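Local coordinates for protein oxidoreductase (Methanosarcina mazei, PDB 3KA7) that binds flavin-adenine dinucleotide and probably works as a flavin-dependent oxidoreductase of the amine oxidase family, its substrate not established, at residues V376-N387 with D399-E408; G160-E169 with L327-A335. All blocks are in the same frame, centred on the assembly; numbering follows the deposited sequence.

Contact 1: residues V376-N387 with D399-E408. With FAD (flavin-adenine dinucleotide), chain B.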
loop_
_atom_site.group_PDB
_atom_site.type_symbol
_atom_site.label_atom_id
_atom_site.label_comp_id
_atom_site.label_asym_id
_atom_site.label_seq_id
_atom_site.Cartn_x
_atom_site.Cartn_y
_atom_site.Cartn_z
ATOM N N VAL A 376 -2.846 -7.103 -2.274
ATOM C CA VAL A 376 -2.176 -5.816 -2.202
ATOM C C VAL A 376 -2.906 -4.896 -1.222
ATOM O O VAL A 376 -2.292 -4.424 -0.275
ATOM C CB VAL A 376 -2.015 -5.154 -3.567
ATOM C CG1 VAL A 376 -1.440 -3.757 -3.384
ATOM C CG2 VAL A 376 -1.094 -6.009 -4.455
ATOM N N ASN A 377 -4.204 -4.644 -1.449
ATOM C CA ASN A 377 -5.075 -3.976 -0.453
ATOM C C ASN A 377 -6.347 -4.789 -0.276
ATOM O O ASN A 377 -6.840 -5.340 -1.239
ATOM C CB ASN A 377 -5.528 -2.594 -0.939
ATOM C CG ASN A 377 -4.427 -1.542 -0.882
ATOM O OD1 ASN A 377 -3.392 -1.712 -0.219
ATOM N ND2 ASN A 377 -4.656 -0.439 -1.577
ATOM N N ARG A 378 -6.891 -4.838 0.934
ATOM C CA ARG A 378 -8.155 -5.559 1.173
ATOM C C ARG A 378 -9.366 -4.871 0.545
ATOM O O ARG A 378 -10.376 -5.523 0.237
ATOM C CB ARG A 378 -8.347 -5.789 2.684
ATOM C CG ARG A 378 -7.261 -6.683 3.256
ATOM C CD ARG A 378 -7.678 -7.334 4.580
ATOM N NE ARG A 378 -6.783 -8.449 4.894
ATOM C CZ ARG A 378 -5.635 -8.267 5.494
ATOM N NH1 ARG A 378 -5.316 -7.024 5.812
ATOM N NH2 ARG A 378 -4.807 -9.278 5.764
ATOM N N ALA A 379 -9.269 -3.558 0.364
ATOM C CA ALA A 379 -10.282 -2.788 -0.354
ATOM C C ALA A 379 -9.562 -1.947 -1.395
ATOM O O ALA A 379 -8.601 -1.235 -1.067
ATOM C CB ALA A 379 -11.034 -1.886 0.601
ATOM N N ALA A 380 -10.024 -2.015 -2.638
ATOM C CA ALA A 380 -9.363 -1.314 -3.728
ATOM C C ALA A 380 -9.349 0.167 -3.447
ATOM O O ALA A 380 -10.339 0.728 -2.978
ATOM C CB ALA A 380 -10.064 -1.576 -5.030
ATOM N N SER A 381 -8.227 0.810 -3.740
ATOM C CA SER A 381 -8.165 2.246 -3.547
ATOM C C SER A 381 -9.365 2.930 -4.172
ATOM O O SER A 381 -9.784 2.579 -5.266
ATOM C CB SER A 381 -6.883 2.820 -4.129
ATOM O OG SER A 381 -5.928 2.955 -3.101
ATOM N N GLY A 382 -9.896 3.923 -3.467
ATOM C CA GLY A 382 -11.056 4.669 -3.928
ATOM C C GLY A 382 -12.384 4.056 -3.524
ATOM O O GLY A 382 -13.436 4.628 -3.822
ATOM N N THR A 383 -12.349 2.891 -2.870
ATOM C CA THR A 383 -13.582 2.180 -2.481
ATOM C C THR A 383 -13.713 1.930 -0.967
ATOM O O THR A 383 -14.721 1.392 -0.494
ATOM C CB THR A 383 -13.719 0.816 -3.203
ATOM O OG1 THR A 383 -12.819 -0.140 -2.619
ATOM C CG2 THR A 383 -13.435 0.943 -4.696
ATOM N N ASP A 384 -12.709 2.314 -0.193
ATOM C CA ASP A 384 -12.743 1.982 1.235
ATOM C C ASP A 384 -14.005 2.439 1.937
ATOM O O ASP A 384 -14.492 3.551 1.695
ATOM C CB ASP A 384 -11.524 2.534 1.965
ATOM C CG ASP A 384 -10.251 1.929 1.462
ATOM O OD1 ASP A 384 -9.609 1.164 2.220
ATOM O OD2 ASP A 384 -9.923 2.198 0.288
ATOM N N PRO A 385 -14.521 1.584 2.827
ATOM C CA PRO A 385 -15.621 1.930 3.692
ATOM C C PRO A 385 -15.016 2.594 4.919
ATOM O O PRO A 385 -13.794 2.720 5.013
ATOM C CB PRO A 385 -16.171 0.561 4.078
ATOM C CG PRO A 385 -14.946 -0.265 4.187
ATOM C CD PRO A 385 -14.022 0.227 3.109
ATOM N N GLY A 386 -15.851 3.031 5.849
ATOM C CA GLY A 386 -15.338 3.598 7.084
ATOM C C GLY A 386 -14.749 2.549 8.005
ATOM O O GLY A 386 -14.583 1.384 7.626
ATOM N N ASN A 387 -14.432 2.953 9.232
ATOM C CA ASN A 387 -13.810 2.047 10.191
ATOM C C ASN A 387 -14.783 1.512 11.222
ATOM O O ASN A 387 -14.384 0.755 12.098
ATOM C CB ASN A 387 -12.689 2.750 10.958
ATOM C CG ASN A 387 -11.715 3.415 10.062
ATOM O OD1 ASN A 387 -10.831 2.754 9.496
ATOM N ND2 ASN A 387 -11.846 4.745 9.918
ATOM N N ASP A 399 -5.594 -1.770 5.603
ATOM C CA ASP A 399 -5.831 -1.354 4.227
ATOM C C ASP A 399 -7.182 -1.805 3.658
ATOM O O ASP A 399 -7.447 -1.636 2.465
ATOM C CB ASP A 399 -4.624 -1.651 3.312
ATOM C CG ASP A 399 -4.480 -3.130 2.946
ATOM O OD1 ASP A 399 -5.381 -3.951 3.253
ATOM O OD2 ASP A 399 -3.441 -3.466 2.350
ATOM N N GLY A 400 -8.031 -2.353 4.520
ATOM C CA GLY A 400 -9.437 -2.595 4.178
ATOM C C GLY A 400 -10.323 -1.480 4.694
ATOM O O GLY A 400 -11.545 -1.492 4.498
ATOM N N ALA A 401 -9.698 -0.512 5.362
ATOM C CA ALA A 401 -10.410 0.659 5.881
ATOM C C ALA A 401 -9.494 1.878 5.869
ATOM O O ALA A 401 -9.239 2.478 6.917
ATOM C CB ALA A 401 -10.909 0.396 7.285
ATOM N N LYS A 402 -9.008 2.241 4.692
ATOM C CA LYS A 402 -8.068 3.371 4.549
ATOM C C LYS A 402 -8.795 4.705 4.544
ATOM O O LYS A 402 -9.936 4.797 4.066
ATOM C CB LYS A 402 -7.274 3.247 3.251
ATOM C CG LYS A 402 -6.484 1.949 3.135
ATOM C CD LYS A 402 -5.599 1.913 1.888
ATOM C CE LYS A 402 -6.435 1.846 0.606
ATOM N NZ LYS A 402 -7.416 0.684 0.608
ATOM N N GLY A 403 -8.128 5.738 5.063
ATOM C CA GLY A 403 -8.604 7.112 4.897
ATOM C C GLY A 403 -8.609 7.502 3.434
ATOM O O GLY A 403 -7.694 7.161 2.682
ATOM N N LYS A 404 -9.641 8.224 3.013
ATOM C CA LYS A 404 -9.749 8.580 1.602
ATOM C C LYS A 404 -8.558 9.409 1.144
ATOM O O LYS A 404 -8.126 10.335 1.827
ATOM C CB LYS A 404 -11.054 9.337 1.326
ATOM C CG LYS A 404 -12.301 8.531 1.600
ATOM C CD LYS A 404 -13.556 9.300 1.219
ATOM C CE LYS A 404 -14.772 8.631 1.817
ATOM N NZ LYS A 404 -15.816 8.406 0.793
ATOM N N GLY A 405 -8.033 9.070 -0.027
ATOM C CA GLY A 405 -6.992 9.881 -0.655
ATOM C C GLY A 405 -5.559 9.564 -0.273
ATOM O O GLY A 405 -4.631 10.100 -0.875
ATOM N N GLY A 406 -5.359 8.712 0.733
ATOM C CA GLY A 406 -4.002 8.259 1.078
ATOM C C GLY A 406 -3.573 7.040 0.271
ATOM O O GLY A 406 -4.317 6.059 0.187
ATOM N N ILE A 407 -2.390 7.100 -0.341
ATOM C CA ILE A 407 -1.850 5.951 -1.071
ATOM C C ILE A 407 -1.405 4.905 -0.046
ATOM O O ILE A 407 -0.633 5.228 0.862
ATOM C CB ILE A 407 -0.612 6.362 -1.899
ATOM C CG1 ILE A 407 -0.979 7.361 -2.996
ATOM C CG2 ILE A 407 0.050 5.151 -2.528
ATOM C CD1 ILE A 407 0.235 7.838 -3.816
ATOM N N GLU A 408 -1.907 3.676 -0.165
ATOM C CA GLU A 408 -1.343 2.540 0.578
ATOM C C GLU A 408 -1.223 2.803 2.087
ATOM O O GLU A 408 -2.215 3.139 2.725
ATOM C CB GLU A 408 0.009 2.131 -0.020
ATOM C CG GLU A 408 -0.004 1.835 -1.537
ATOM C CD GLU A 408 -0.730 0.544 -1.899
ATOM O OE1 GLU A 408 -1.052 -0.259 -0.991
ATOM O OE2 GLU A 408 -0.970 0.321 -3.107
HETATM P PA FAD B . -2.038 -6.587 7.513
HETATM O O1A FAD B . -3.162 -7.126 6.667
HETATM O O2A FAD B . -0.680 -6.501 6.858
HETATM O O5B FAD B . -1.912 -7.474 8.845
HETATM C C5B FAD B . -3.038 -8.202 9.320
HETATM C C4B FAD B . -2.467 -9.106 10.417
HETATM O O4B FAD B . -3.489 -9.836 11.066
HETATM C C3B FAD B . -1.483 -10.121 9.829
HETATM O O3B FAD B . -0.230 -10.034 10.490
HETATM C C2B FAD B . -2.159 -11.471 10.080
HETATM O O2B FAD B . -1.238 -12.518 10.321
HETATM C C1B FAD B . -3.044 -11.172 11.284
HETATM N N9A FAD B . -4.239 -12.017 11.404
HETATM C C8A FAD B . -5.123 -12.431 10.428
HETATM N N7A FAD B . -6.115 -13.147 11.033
HETATM C C5A FAD B . -5.855 -13.178 12.368
HETATM C C6A FAD B . -6.502 -13.773 13.441
HETATM N N6A FAD B . -7.678 -14.369 13.265
HETATM N N1A FAD B . -5.978 -13.624 14.709
HETATM C C2A FAD B . -4.818 -12.907 14.922
HETATM N N3A FAD B . -4.171 -12.320 13.854
HETATM C C4A FAD B . -4.690 -12.469 12.608
HETATM N N1 FAD B . 2.271 -0.060 0.900
HETATM C C2 FAD B . 3.067 1.073 0.906
HETATM O O2 FAD B . 2.762 2.035 1.624
HETATM N N3 FAD B . 4.183 1.123 0.086
HETATM C C4 FAD B . 4.507 0.057 -0.737
HETATM O O4 FAD B . 5.497 0.095 -1.467
HETATM C C4X FAD B . 3.707 -1.076 -0.749
HETATM N N5 FAD B . 4.014 -2.139 -1.586
HETATM C C5X FAD B . 3.213 -3.268 -1.574
HETATM C C6 FAD B . 3.518 -4.353 -2.397
HETATM C C7 FAD B . 2.728 -5.496 -2.374
HETATM C C7M FAD B . 3.080 -6.651 -3.277
HETATM C C8 FAD B . 1.629 -5.541 -1.526
HETATM C C8M FAD B . 0.745 -6.754 -1.477
HETATM C C9 FAD B . 1.313 -4.458 -0.710
HETATM C C9A FAD B . 2.112 -3.318 -0.728
HETATM N N10 FAD B . 1.800 -2.236 0.085
HETATM C C10 FAD B . 2.594 -1.123 0.082
HETATM C "C1'" FAD B . 0.570 -2.227 0.931
HETATM C "C2'" FAD B . 0.959 -2.579 2.373
HETATM O "O2'" FAD B . 1.834 -3.703 2.367
HETATM C "C3'" FAD B . -0.307 -2.885 3.168
HETATM O "O3'" FAD B . -1.278 -1.878 2.908
HETATM C "C4'" FAD B . -0.128 -2.973 4.681
HETATM O "O4'" FAD B . 0.968 -3.789 5.042
HETATM C "C5'" FAD B . -1.398 -3.607 5.236
HETATM O "O5'" FAD B . -1.384 -3.421 6.630
HETATM P P FAD B . -2.679 -3.739 7.491
HETATM O O1P FAD B . -2.762 -2.746 8.625
HETATM O O2P FAD B . -3.926 -3.838 6.636
HETATM O O3P FAD B . -2.429 -5.172 8.178
HETATM O O HOH W 1 -3.533 2.210 -1.999
HETATM O O HOH W 2 -6.064 5.789 -2.267
HETATM O O HOH W 3 -12.249 4.947 5.283
#
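Asp-384 OD1 accepts two hydrogen bonds from Lys-402: the backbone N of Lys-402 reaches it at 2.8 Å from above the carboxylate plane, and NZ of the same lysine lies at 2.8 Å on its syn lone pair. Bent at chi3 (-68°) and chi4 (-55°), the lysine chain turns its ammonium back to the same carboxylate oxygen that its backbone N reaches, which is how one residue presents both donors. Lys-402 NZ also donates to Ala-379 O at 2.8 Å and to Asp-399 O at 3.0 Å, so this buried ammonium ties both loops together while the salt bridge probably offsets its charge. With an alanine here, the Asp-384 carboxylate would probably lose its counter-charge, and the carbonyls of Ala-379 and Asp-399 this donor.

Asp-399 turns the contact toward the cofactor. Its OD1 receives Arg-378 N at 2.9 Å, with an N-H...O angle of 165°, from above the carboxylate; OD2 accepts the ribityl hydroxyl O3' of FAD at 2.7 Å and forms a salt bridge with Arg-38. Asp-399 N donates to the phosphate oxygen O2P of FAD, while the extended Arg-378 chain brings its guanidinium edge to O1A of the other phosphate.

The 376-387 loop follows strand 362-370, and strand 394-396, at the border of the parallel sheet, separates it from the 399-408 loop, which runs into helix 408-421 against the flavin.

Contact 2: residues G160-E169 with L327-A335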
loop_
_atom_site.group_PDB
_atom_site.type_symbol
_atom_site.label_atom_id
_atom_site.label_comp_id
_atom_site.label_asym_id
_atom_site.label_seq_id
_atom_site.Cartn_x
_atom_site.Cartn_y
_atom_site.Cartn_z
ATOM N N GLY A 160 -1.113 1.485 -11.588
ATOM C CA GLY A 160 -0.661 0.115 -11.363
ATOM C C GLY A 160 0.361 0.017 -10.246
ATOM O O GLY A 160 0.211 -0.798 -9.333
ATOM N N TRP A 161 1.393 0.861 -10.301
ATOM C CA TRP A 161 2.407 0.897 -9.251
ATOM C C TRP A 161 1.859 1.355 -7.895
ATOM O O TRP A 161 2.024 0.663 -6.885
ATOM C CB TRP A 161 3.564 1.820 -9.652
ATOM C CG TRP A 161 4.516 2.044 -8.517
ATOM C CD1 TRP A 161 4.506 3.085 -7.633
ATOM C CD2 TRP A 161 5.585 1.191 -8.125
ATOM N NE1 TRP A 161 5.519 2.935 -6.713
ATOM C CE2 TRP A 161 6.201 1.781 -6.999
ATOM C CE3 TRP A 161 6.103 -0.011 -8.628
ATOM C CZ2 TRP A 161 7.294 1.204 -6.359
ATOM C CZ3 TRP A 161 7.187 -0.586 -7.983
ATOM C CH2 TRP A 161 7.769 0.023 -6.859
ATOM N N ALA A 162 1.196 2.511 -7.880
ATOM C CA ALA A 162 0.786 3.148 -6.628
ATOM C C ALA A 162 -0.403 2.463 -5.959
ATOM O O ALA A 162 -0.443 2.372 -4.731
ATOM C CB ALA A 162 0.453 4.610 -6.868
ATOM N N LEU A 163 -1.358 1.997 -6.766
ATOM C CA LEU A 163 -2.662 1.529 -6.268
ATOM C C LEU A 163 -2.992 0.077 -6.641
ATOM O O LEU A 163 -3.968 -0.493 -6.138
ATOM C CB LEU A 163 -3.786 2.419 -6.809
ATOM C CG LEU A 163 -3.618 3.933 -6.671
ATOM C CD1 LEU A 163 -4.817 4.654 -7.299
ATOM C CD2 LEU A 163 -3.465 4.313 -5.227
ATOM N N SER A 164 -2.188 -0.512 -7.512
ATOM C CA SER A 164 -2.485 -1.829 -8.085
ATOM C C SER A 164 -3.882 -1.842 -8.735
ATOM O O SER A 164 -4.697 -2.747 -8.505
ATOM C CB SER A 164 -2.312 -2.953 -7.038
ATOM O OG SER A 164 -1.715 -4.103 -7.648
ATOM N N LEU A 165 -4.144 -0.828 -9.557
ATOM C CA LEU A 165 -5.403 -0.698 -10.294
ATOM C C LEU A 165 -5.123 -0.170 -11.699
ATOM O O LEU A 165 -4.067 0.399 -11.942
ATOM C CB LEU A 165 -6.322 0.306 -9.599
ATOM C CG LEU A 165 -6.834 -0.091 -8.220
ATOM C CD1 LEU A 165 -7.528 1.088 -7.545
ATOM C CD2 LEU A 165 -7.763 -1.257 -8.384
ATOM N N LYS A 166 -6.081 -0.326 -12.611
ATOM C CA LYS A 166 -5.973 0.347 -13.907
ATOM C C LYS A 166 -6.600 1.731 -13.810
ATOM O O LYS A 166 -7.466 1.959 -12.981
ATOM C CB LYS A 166 -6.699 -0.455 -14.978
ATOM C CG LYS A 166 -6.031 -1.768 -15.275
ATOM C CD LYS A 166 -4.800 -1.563 -16.122
ATOM C CE LYS A 166 -5.165 -1.388 -17.584
ATOM N NZ LYS A 166 -4.071 -1.900 -18.470
ATOM N N SER A 167 -6.194 2.652 -14.677
ATOM C CA SER A 167 -6.730 4.010 -14.587
ATOM C C SER A 167 -8.226 4.072 -14.891
ATOM O O SER A 167 -8.900 5.049 -14.534
ATOM C CB SER A 167 -5.951 4.970 -15.493
ATOM O OG SER A 167 -6.104 4.614 -16.854
ATOM N N ASP A 168 -8.759 3.046 -15.546
ATOM C CA ASP A 168 -10.200 3.029 -15.804
ATOM C C ASP A 168 -10.975 2.442 -14.616
ATOM O O ASP A 168 -12.190 2.273 -14.688
ATOM C CB ASP A 168 -10.541 2.318 -17.133
ATOM C CG ASP A 168 -10.286 0.812 -17.097
ATOM O OD1 ASP A 168 -9.757 0.298 -16.092
ATOM O OD2 ASP A 168 -10.637 0.129 -18.099
ATOM N N GLU A 169 -10.261 2.153 -13.524
ATOM C CA GLU A 169 -10.840 1.497 -12.351
ATOM C C GLU A 169 -10.710 2.344 -11.096
ATOM O O GLU A 169 -10.977 1.857 -9.992
ATOM C CB GLU A 169 -10.127 0.179 -12.033
ATOM C CG GLU A 169 -9.980 -0.803 -13.162
ATOM C CD GLU A 169 -9.496 -2.144 -12.652
ATOM O OE1 GLU A 169 -8.417 -2.196 -12.008
ATOM O OE2 GLU A 169 -10.209 -3.151 -12.889
ATOM N N LEU A 327 19.087 -4.756 -4.486
ATOM C CA LEU A 327 17.767 -5.378 -4.462
ATOM C C LEU A 327 16.856 -4.526 -5.318
ATOM O O LEU A 327 16.576 -3.379 -4.972
ATOM C CB LEU A 327 17.233 -5.424 -3.035
ATOM C CG LEU A 327 15.804 -5.944 -2.825
ATOM C CD1 LEU A 327 15.576 -7.311 -3.514
ATOM C CD2 LEU A 327 15.473 -6.003 -1.333
ATOM N N THR A 328 16.406 -5.084 -6.428
ATOM C CA THR A 328 15.531 -4.366 -7.343
ATOM C C THR A 328 14.207 -5.113 -7.369
ATOM O O THR A 328 14.174 -6.314 -7.659
ATOM C CB THR A 328 16.132 -4.326 -8.742
ATOM O OG1 THR A 328 17.470 -3.810 -8.667
ATOM C CG2 THR A 328 15.286 -3.448 -9.684
HETATM N N MSE A 329 13.128 -4.404 -7.037
HETATM C CA MSE A 329 11.797 -5.018 -6.955
HETATM C C MSE A 329 10.820 -4.400 -7.950
HETATM O O MSE A 329 10.729 -3.179 -8.068
HETATM C CB MSE A 329 11.255 -4.954 -5.526
HETATM C CG MSE A 329 12.123 -5.734 -4.543
HETATM SE SE MSE A 329 11.396 -5.763 -2.755
HETATM C CE MSE A 329 11.531 -3.913 -2.317
ATOM N N CYS A 330 10.095 -5.266 -8.654
ATOM C CA CYS A 330 9.179 -4.876 -9.715
ATOM C C CYS A 330 7.747 -5.191 -9.307
ATOM O O CYS A 330 7.501 -6.206 -8.667
ATOM C CB CYS A 330 9.483 -5.675 -10.977
ATOM S SG CYS A 330 11.244 -5.665 -11.438
ATOM N N HIS A 331 6.810 -4.336 -9.704
ATOM C CA HIS A 331 5.387 -4.600 -9.447
ATOM C C HIS A 331 4.578 -4.660 -10.729
ATOM O O HIS A 331 4.756 -3.833 -11.635
ATOM C CB HIS A 331 4.752 -3.525 -8.571
ATOM C CG HIS A 331 3.366 -3.883 -8.122
ATOM N ND1 HIS A 331 3.119 -4.909 -7.235
ATOM C CD2 HIS A 331 2.155 -3.390 -8.478
ATOM C CE1 HIS A 331 1.813 -5.023 -7.049
ATOM N NE2 HIS A 331 1.207 -4.108 -7.785
ATOM N N GLN A 332 3.668 -5.622 -10.793
ATOM C CA GLN A 332 2.683 -5.627 -11.854
ATOM C C GLN A 332 1.277 -5.836 -11.289
ATOM O O GLN A 332 1.034 -6.752 -10.492
ATOM C CB GLN A 332 3.028 -6.671 -12.921
ATOM C CG GLN A 332 3.018 -8.110 -12.419
ATOM C CD GLN A 332 3.643 -9.092 -13.411
ATOM O OE1 GLN A 332 2.931 -9.785 -14.155
ATOM N NE2 GLN A 332 4.964 -9.164 -13.414
ATOM N N TYR A 333 0.373 -4.944 -11.675
ATOM C CA TYR A 333 -1.049 -5.085 -11.425
ATOM C C TYR A 333 -1.550 -6.412 -11.993
ATOM O O TYR A 333 -1.146 -6.799 -13.079
ATOM C CB TYR A 333 -1.772 -3.923 -12.130
ATOM C CG TYR A 333 -3.241 -4.140 -12.434
ATOM C CD1 TYR A 333 -4.194 -4.044 -11.434
ATOM C CD2 TYR A 333 -3.676 -4.428 -13.728
ATOM C CE1 TYR A 333 -5.541 -4.239 -11.705
ATOM C CE2 TYR A 333 -5.029 -4.612 -14.010
ATOM C CZ TYR A 333 -5.950 -4.515 -12.989
ATOM O OH TYR A 333 -7.297 -4.689 -13.232
ATOM N N VAL A 334 -2.420 -7.097 -11.251
ATOM C CA VAL A 334 -3.143 -8.274 -11.763
ATOM C C VAL A 334 -4.642 -8.016 -11.654
ATOM O O VAL A 334 -5.153 -7.722 -10.568
ATOM C CB VAL A 334 -2.775 -9.575 -10.984
ATOM C CG1 VAL A 334 -3.585 -10.774 -11.468
ATOM C CG2 VAL A 334 -1.304 -9.872 -11.137
ATOM N N ALA A 335 -5.332 -8.114 -12.785
ATOM C CA ALA A 335 -6.796 -7.965 -12.815
ATOM C C ALA A 335 -7.453 -9.157 -12.109
ATOM O O ALA A 335 -6.956 -10.279 -12.185
ATOM C CB ALA A 335 -7.261 -7.875 -14.262
HETATM O O HOH W 4 -5.965 -5.406 -8.824
#
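His-331 NE2 donates to Ser-164 OG at 2.9 Å. The oxygen lies in the imidazole plane, only 1° out of it, and Gly-160 O sits at the same ring's edge, 3.4 Å from His-331 CD2. Ser-164 OG also has a hydrogen bond with Ala-280 O, linking it to the neighbouring strand 280-288. A further polar approach brings Glu-169 OE1 to 3.0 Å from Tyr-333 OH, the carboxylate nearly perpendicular to the phenol ring; Glu-169 OE1 accepts Lys-166 N with an N-H...O angle of 176°. A water lies 3.0 Å from both Ser-164 O and Val-334 O and may bridge them.

Strand 326-334 belongs to the mixed sheet, and helix 149-163 ends against it: Ser-164, the first residue to leave helical angles, has positive phi, and the chain then passes across Tyr-333.

Packing accounts for the remaining contacts. One face of the Tyr-333 ring takes the Leu-165 to Lys-166 peptide, offset toward the rim, and the opposite face meets Ala-335 N. Ser-164 O approaches the ring edge, 3.2 Å from Tyr-333 CD1, while Lys-166 CG comes within 3.3 Å of Tyr-333 CE2. With CG anti to the backbone N (chi1 171°), the Trp-161 indole swings back to the strand, where Trp-161 CE3 meets His-331 CB at 3.8 Å. The same indole makes an edge-to-face stack with Phe-54, an FAD-binding residue.

How the contacts relate
Contact 2 closes along the chain before contact 1 opens, and their centres lie 15 Å apart. Contact 2 sets the end of helix 149-163 against strand 326-334 of the mixed sheet; contact 1 joins loops after strands 362-370 and 394-396, one from that mixed sheet and one from the parallel nucleotide-binding sheet. The two meet where Ser-381 packs on Leu-163 and Leu-165, and where Ile-407 CG2 packs against Ala-162 O. FAD provides a second connection: contact 1 reaches its phosphates, ribityl chain and flavin, whereas His-331 of contact 2 has its side chain about 4 Å from the cofactor. Loops and strands tied to both sheets thus converge on one flavin site.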